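Local coordinates for E3 SUMO-protein ligase SIZ1 (Saccharomyces cerevisiae, PDB 3I2D), which acts as an E3 ligase that promotes attachment of the ubiquitin-like protein SUMO to septins and to PCNA, using a zinc-containing SP-RING domain, at residues I266-L271 and I296-E301; L277-S282 and Q290-Q295. All blocks are in the same frame, centred on the assembly; numbering follows the deposited sequence.

Interaction 1 of 2, residues I266-L271 and I296-E301. With ZN (zinc ion), chain B.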
loop_
_atom_site.group_PDB
_atom_site.type_symbol
_atom_site.label_atom_id
_atom_site.label_comp_id
_atom_site.label_asym_id
_atom_site.label_seq_id
_atom_site.Cartn_x
_atom_site.Cartn_y
_atom_site.Cartn_z
ATOM N N ILE A 266 -11.590 -11.341 -7.539
ATOM C CA ILE A 266 -12.376 -12.092 -8.508
ATOM C C ILE A 266 -11.683 -13.459 -8.667
ATOM O O ILE A 266 -12.275 -14.433 -9.151
ATOM C CB ILE A 266 -12.431 -11.338 -9.838
ATOM C CG1 ILE A 266 -11.024 -11.208 -10.423
ATOM C CG2 ILE A 266 -13.056 -9.960 -9.609
ATOM C CD1 ILE A 266 -10.965 -10.370 -11.682
ATOM N N ASN A 267 -10.430 -13.519 -8.213
ATOM C CA ASN A 267 -9.637 -14.737 -8.249
ATOM C C ASN A 267 -9.881 -15.631 -7.032
ATOM O O ASN A 267 -9.316 -16.725 -6.938
ATOM C CB ASN A 267 -8.148 -14.402 -8.321
ATOM C CG ASN A 267 -7.780 -13.676 -9.594
ATOM O OD1 ASN A 267 -8.497 -13.758 -10.589
ATOM N ND2 ASN A 267 -6.654 -12.967 -9.577
ATOM N N CYS A 268 -10.715 -15.183 -6.099
ATOM C CA CYS A 268 -10.981 -15.992 -4.913
ATOM C C CYS A 268 -11.998 -17.106 -5.164
ATOM O O CYS A 268 -13.049 -16.892 -5.765
ATOM C CB CYS A 268 -11.436 -15.110 -3.734
ATOM S SG CYS A 268 -10.085 -14.256 -2.794
ATOM N N LYS A 269 -11.656 -18.307 -4.712
ATOM C CA LYS A 269 -12.522 -19.470 -4.856
ATOM C C LYS A 269 -13.182 -19.768 -3.523
ATOM O O LYS A 269 -12.759 -20.660 -2.791
ATOM C CB LYS A 269 -11.719 -20.693 -5.301
ATOM C CG LYS A 269 -11.421 -20.764 -6.788
ATOM C CD LYS A 269 -10.298 -19.842 -7.224
ATOM C CE LYS A 269 -10.144 -19.887 -8.747
ATOM N NZ LYS A 269 -10.025 -21.289 -9.268
ATOM N N HIS A 270 -14.202 -18.992 -3.192
ATOM C CA HIS A 270 -14.921 -19.196 -1.945
ATOM C C HIS A 270 -16.028 -18.163 -1.814
ATOM O O HIS A 270 -15.935 -17.059 -2.350
ATOM C CB HIS A 270 -13.963 -19.158 -0.725
ATOM C CG HIS A 270 -13.215 -17.869 -0.553
ATOM N ND1 HIS A 270 -13.811 -16.713 -0.097
ATOM C CD2 HIS A 270 -11.915 -17.555 -0.775
ATOM C CE1 HIS A 270 -12.912 -15.745 -0.048
ATOM N NE2 HIS A 270 -11.752 -16.230 -0.455
ATOM N N LEU A 271 -17.088 -18.557 -1.122
ATOM C CA LEU A 271 -18.244 -17.711 -0.904
ATOM C C LEU A 271 -18.000 -16.587 0.096
ATOM O O LEU A 271 -18.418 -15.446 -0.130
ATOM C CB LEU A 271 -19.398 -18.576 -0.416
ATOM C CG LEU A 271 -20.649 -18.625 -1.282
ATOM C CD1 LEU A 271 -20.290 -18.800 -2.753
ATOM C CD2 LEU A 271 -21.509 -19.770 -0.785
ATOM N N ILE A 296 -4.641 -16.176 -0.220
ATOM C CA ILE A 296 -3.944 -15.995 -1.499
ATOM C C ILE A 296 -3.521 -14.551 -1.710
ATOM O O ILE A 296 -3.913 -13.666 -0.961
ATOM C CB ILE A 296 -4.803 -16.417 -2.735
ATOM C CG1 ILE A 296 -5.767 -15.301 -3.137
ATOM C CG2 ILE A 296 -5.568 -17.672 -2.425
ATOM C CD1 ILE A 296 -6.453 -15.534 -4.482
ATOM N N ASP A 297 -2.712 -14.320 -2.736
ATOM C CA ASP A 297 -2.269 -12.973 -3.066
ATOM C C ASP A 297 -3.333 -12.302 -3.894
ATOM O O ASP A 297 -3.809 -12.869 -4.887
ATOM C CB ASP A 297 -0.985 -12.999 -3.876
ATOM C CG ASP A 297 0.192 -12.551 -3.078
ATOM O OD1 ASP A 297 0.488 -13.221 -2.059
ATOM O OD2 ASP A 297 0.804 -11.529 -3.465
ATOM N N ILE A 298 -3.714 -11.095 -3.491
ATOM C CA ILE A 298 -4.729 -10.358 -4.222
ATOM C C ILE A 298 -4.227 -8.960 -4.491
ATOM O O ILE A 298 -3.457 -8.407 -3.701
ATOM C CB ILE A 298 -6.063 -10.280 -3.437
ATOM C CG1 ILE A 298 -5.911 -9.404 -2.213
ATOM C CG2 ILE A 298 -6.504 -11.662 -2.978
ATOM C CD1 ILE A 298 -7.164 -9.439 -1.372
ATOM N N ALA A 299 -4.644 -8.399 -5.620
ATOM C CA ALA A 299 -4.234 -7.051 -5.981
ATOM C C ALA A 299 -5.455 -6.164 -5.870
ATOM O O ALA A 299 -6.567 -6.622 -6.109
ATOM C CB ALA A 299 -3.696 -7.026 -7.393
ATOM N N LEU A 300 -5.243 -4.901 -5.511
ATOM C CA LEU A 300 -6.319 -3.929 -5.352
ATOM C C LEU A 300 -7.259 -3.891 -6.565
ATOM O O LEU A 300 -8.480 -3.831 -6.414
ATOM C CB LEU A 300 -5.708 -2.545 -5.097
ATOM C CG LEU A 300 -6.541 -1.481 -4.367
ATOM C CD1 LEU A 300 -7.541 -0.844 -5.303
ATOM C CD2 LEU A 300 -7.257 -2.116 -3.195
ATOM N N GLU A 301 -6.688 -3.939 -7.765
ATOM C CA GLU A 301 -7.476 -3.903 -8.996
ATOM C C GLU A 301 -8.437 -5.073 -9.167
ATOM O O GLU A 301 -9.420 -4.967 -9.898
ATOM C CB GLU A 301 -6.558 -3.829 -10.219
ATOM C CG GLU A 301 -5.361 -4.757 -10.167
ATOM C CD GLU A 301 -4.113 -4.075 -9.607
ATOM O OE1 GLU A 301 -4.165 -3.538 -8.468
ATOM O OE2 GLU A 301 -3.078 -4.082 -10.317
HETATM ZN ZN ZN B . -9.917 -15.311 -0.965
HETATM O O HOH W 1 -5.952 -10.967 -7.142
#
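Ile-296 meets the loop 266-271 with the end of its longer branch, and its side chain is the one to follow outward. CB points toward that loop. The ethyl branch leaves between the backbone N and the carbonyl carbon (chi1 82°) and then runs extended, with CD1 anti to CA (chi2 169°), which carries the methyl across to it. There CD1 of Ile-296 lies 4.0 Å from the carbonyl O of Asn-267 and 4.3 Å from CB of the same asparagine; on the metal side it comes to 4.2 Å from SG of Cys-268. The shorter branch, CG2, turns instead to the sulfur of Cys-294, another zinc ligand, with CG1 a little farther from it. Ile-298 adds a second methyl: its CG2 stands 4.4 Å from Cys-268 SG, so each isoleucine sets one carbon against that sulfur.

Cys-268 SG is itself a zinc ligand. It sits anti to its own carbonyl carbon (chi1 -81°) and binds the metal at 2.1 Å, while His-270, two residues on, reaches the same zinc through NE2, also at 2.1 Å. Cys-291 and Cys-294 complete the four-ligand site. Farther along, a water accepts from Ala-299 N at 3.3 Å and, more weakly, from ND2 of Asn-267, linking the two loops through solvent. Beyond this, Ile-266 is tied by backbone hydrogen bonding to Asn-302, and Ile-298 packs on Phe-279 of helix 276-285.

No direct hydrogen bond joins the two segments, and the contact is small, 124 Å². Apolar contact and the shared water join the loops; zinc holds them together only indirectly, by tying 266-271 to Cys-291 and Cys-294 just ahead of 296-301. Hydrocarbon lies beside a metal-bound thiolate, probably shielding part of it from water.

Interaction 2 of 2, residues L277-S282 and Q290-Q295. With ZN (zinc ion), chain B.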
loop_
_atom_site.group_PDB
_atom_site.type_symbol
_atom_site.label_atom_id
_atom_site.label_comp_id
_atom_site.label_asym_id
_atom_site.label_seq_id
_atom_site.Cartn_x
_atom_site.Cartn_y
_atom_site.Cartn_z
ATOM N N LEU A 277 -13.703 -2.187 3.414
ATOM C CA LEU A 277 -13.215 -1.042 4.155
ATOM C C LEU A 277 -12.203 -1.472 5.198
ATOM O O LEU A 277 -11.159 -0.826 5.343
ATOM C CB LEU A 277 -14.359 -0.270 4.822
ATOM C CG LEU A 277 -13.848 1.034 5.434
ATOM C CD1 LEU A 277 -13.154 1.889 4.374
ATOM C CD2 LEU A 277 -15.000 1.769 6.044
ATOM N N TRP A 278 -12.499 -2.554 5.917
ATOM C CA TRP A 278 -11.577 -3.020 6.936
ATOM C C TRP A 278 -10.352 -3.607 6.283
ATOM O O TRP A 278 -9.237 -3.389 6.742
ATOM C CB TRP A 278 -12.215 -4.060 7.861
ATOM C CG TRP A 278 -13.094 -3.451 8.931
ATOM C CD1 TRP A 278 -14.424 -3.174 8.841
ATOM C CD2 TRP A 278 -12.687 -3.028 10.240
ATOM N NE1 TRP A 278 -14.879 -2.607 10.008
ATOM C CE2 TRP A 278 -13.835 -2.506 10.885
ATOM C CE3 TRP A 278 -11.467 -3.040 10.930
ATOM C CZ2 TRP A 278 -13.800 -1.999 12.191
ATOM C CZ3 TRP A 278 -11.432 -2.538 12.228
ATOM C CH2 TRP A 278 -12.594 -2.023 12.845
ATOM N N PHE A 279 -10.544 -4.352 5.206
ATOM C CA PHE A 279 -9.397 -4.919 4.539
ATOM C C PHE A 279 -8.378 -3.818 4.207
ATOM O O PHE A 279 -7.173 -3.982 4.417
ATOM C CB PHE A 279 -9.827 -5.614 3.253
ATOM C CG PHE A 279 -8.683 -6.169 2.463
ATOM C CD1 PHE A 279 -7.998 -7.294 2.903
ATOM C CD2 PHE A 279 -8.278 -5.560 1.278
ATOM C CE1 PHE A 279 -6.917 -7.816 2.169
ATOM C CE2 PHE A 279 -7.200 -6.069 0.536
ATOM C CZ PHE A 279 -6.519 -7.201 0.986
ATOM N N LEU A 280 -8.874 -2.691 3.702
ATOM C CA LEU A 280 -8.021 -1.580 3.293
ATOM C C LEU A 280 -7.387 -0.819 4.441
ATOM O O LEU A 280 -6.294 -0.284 4.292
ATOM C CB LEU A 280 -8.817 -0.636 2.390
ATOM C CG LEU A 280 -9.109 -1.206 1.002
ATOM C CD1 LEU A 280 -10.286 -0.490 0.369
ATOM C CD2 LEU A 280 -7.872 -1.066 0.143
ATOM N N HIS A 281 -8.077 -0.762 5.577
ATOM C CA HIS A 281 -7.542 -0.096 6.763
ATOM C C HIS A 281 -6.518 -1.027 7.397
ATOM O O HIS A 281 -5.598 -0.583 8.056
ATOM C CB HIS A 281 -8.659 0.214 7.760
ATOM C CG HIS A 281 -9.246 1.579 7.585
ATOM N ND1 HIS A 281 -8.636 2.714 8.068
ATOM C CD2 HIS A 281 -10.350 1.995 6.919
ATOM C CE1 HIS A 281 -9.337 3.775 7.704
ATOM N NE2 HIS A 281 -10.380 3.368 7.006
ATOM N N SER A 282 -6.698 -2.326 7.188
ATOM C CA SER A 282 -5.786 -3.336 7.691
ATOM C C SER A 282 -4.510 -3.328 6.840
ATOM O O SER A 282 -3.408 -3.402 7.364
ATOM C CB SER A 282 -6.423 -4.708 7.599
ATOM O OG SER A 282 -5.549 -5.659 8.165
ATOM N N GLN A 290 -3.065 -10.050 1.158
ATOM C CA GLN A 290 -3.450 -11.453 1.161
ATOM C C GLN A 290 -4.878 -11.552 1.646
ATOM O O GLN A 290 -5.262 -10.896 2.611
ATOM C CB GLN A 290 -2.599 -12.259 2.120
ATOM C CG GLN A 290 -1.269 -12.656 1.580
ATOM C CD GLN A 290 -0.574 -13.639 2.485
ATOM O OE1 GLN A 290 0.350 -14.334 2.062
ATOM N NE2 GLN A 290 -1.008 -13.703 3.743
ATOM N N CYS A 291 -5.661 -12.391 0.992
ATOM C CA CYS A 291 -7.038 -12.552 1.383
ATOM C C CYS A 291 -7.102 -13.094 2.810
ATOM O O CYS A 291 -6.387 -14.032 3.145
ATOM C CB CYS A 291 -7.738 -13.502 0.403
ATOM S SG CYS A 291 -9.469 -13.839 0.770
ATOM N N PRO A 292 -7.953 -12.497 3.673
ATOM C CA PRO A 292 -8.134 -12.903 5.076
ATOM C C PRO A 292 -8.777 -14.278 5.200
ATOM O O PRO A 292 -8.660 -14.941 6.232
ATOM C CB PRO A 292 -9.059 -11.825 5.642
ATOM C CG PRO A 292 -8.852 -10.651 4.733
ATOM C CD PRO A 292 -8.742 -11.285 3.385
ATOM N N VAL A 293 -9.465 -14.694 4.143
ATOM C CA VAL A 293 -10.152 -15.979 4.126
ATOM C C VAL A 293 -9.306 -17.160 3.583
ATOM O O VAL A 293 -9.143 -18.173 4.266
ATOM C CB VAL A 293 -11.469 -15.860 3.316
ATOM C CG1 VAL A 293 -12.255 -17.146 3.398
ATOM C CG2 VAL A 293 -12.300 -14.715 3.844
ATOM N N CYS A 294 -8.765 -17.013 2.372
ATOM C CA CYS A 294 -7.961 -18.058 1.720
ATOM C C CYS A 294 -6.455 -17.764 1.645
ATOM O O CYS A 294 -5.691 -18.531 1.057
ATOM C CB CYS A 294 -8.478 -18.284 0.300
ATOM S SG CYS A 294 -8.239 -16.867 -0.808
ATOM N N GLN A 295 -6.043 -16.642 2.220
ATOM C CA GLN A 295 -4.648 -16.229 2.240
ATOM C C GLN A 295 -3.947 -16.051 0.907
ATOM O O GLN A 295 -2.748 -15.795 0.900
ATOM C CB GLN A 295 -3.812 -17.191 3.078
ATOM C CG GLN A 295 -4.167 -17.256 4.542
ATOM C CD GLN A 295 -5.499 -17.931 4.785
ATOM O OE1 GLN A 295 -5.781 -18.999 4.227
ATOM N NE2 GLN A 295 -6.327 -17.322 5.634
HETATM ZN ZN ZN B . -9.917 -15.311 -0.965
#
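The ring of Phe-279 presents an edge to the loop 290-295: the carbonyl O of Gln-290 lies near the ring plane, 3.5 Å from CE1, where the slightly positive C-H rim faces the oxygen. Pro-292 approaches the same ring obliquely, its CG 3.9 Å from CD1 of Phe-279, and the two side chains cross at about a right angle. Outside the pair, the ring of Phe-274 meets Phe-279 with the planes inclined at about 45°. The phenylalanine reaches the loop because CG is anti to the backbone N (chi1 177°), with CB already directed toward it. An alanine here is likely to open a gap beside Pro-292 and remove the aromatic edge beside the Gln-290 carbonyl, leaving the loop less firmly seated on the helix.

Pro-292 lies between two cysteines in sequence, and the turn 291-294 wraps the metal. Cys-291 and Cys-294 each bind zinc through SG at 2.3 Å, and the amides of Val-293 and Cys-294 point weak hydrogen bonds at Cys-291 SG, which would probably spread some of the thiolate's charge. This CxxC turn, with amides directed at its first cysteine, is a zinc knuckle, backed here by a helix of the SP-RING domain.

In the fold
Both contacts belong to the SP-RING domain, their centres 10 Å apart, and they share one zinc ion. Both segments of interaction 2 fall between 266-271 and 296-301 in the sequence: the order is 266-271, strand 274-275 and helix 276-285, the loop 290-295, then 296-301. Each interaction supplies two of the four ligands. They also touch directly, through a probable hydrogen bond from Cys-291 N to Ile-296 O and through packing of Leu-300 on Leu-280. One metal thus unites two loops and, through them, the helix, in the domain that mediates binding to UBC9 and is required for E3 activity.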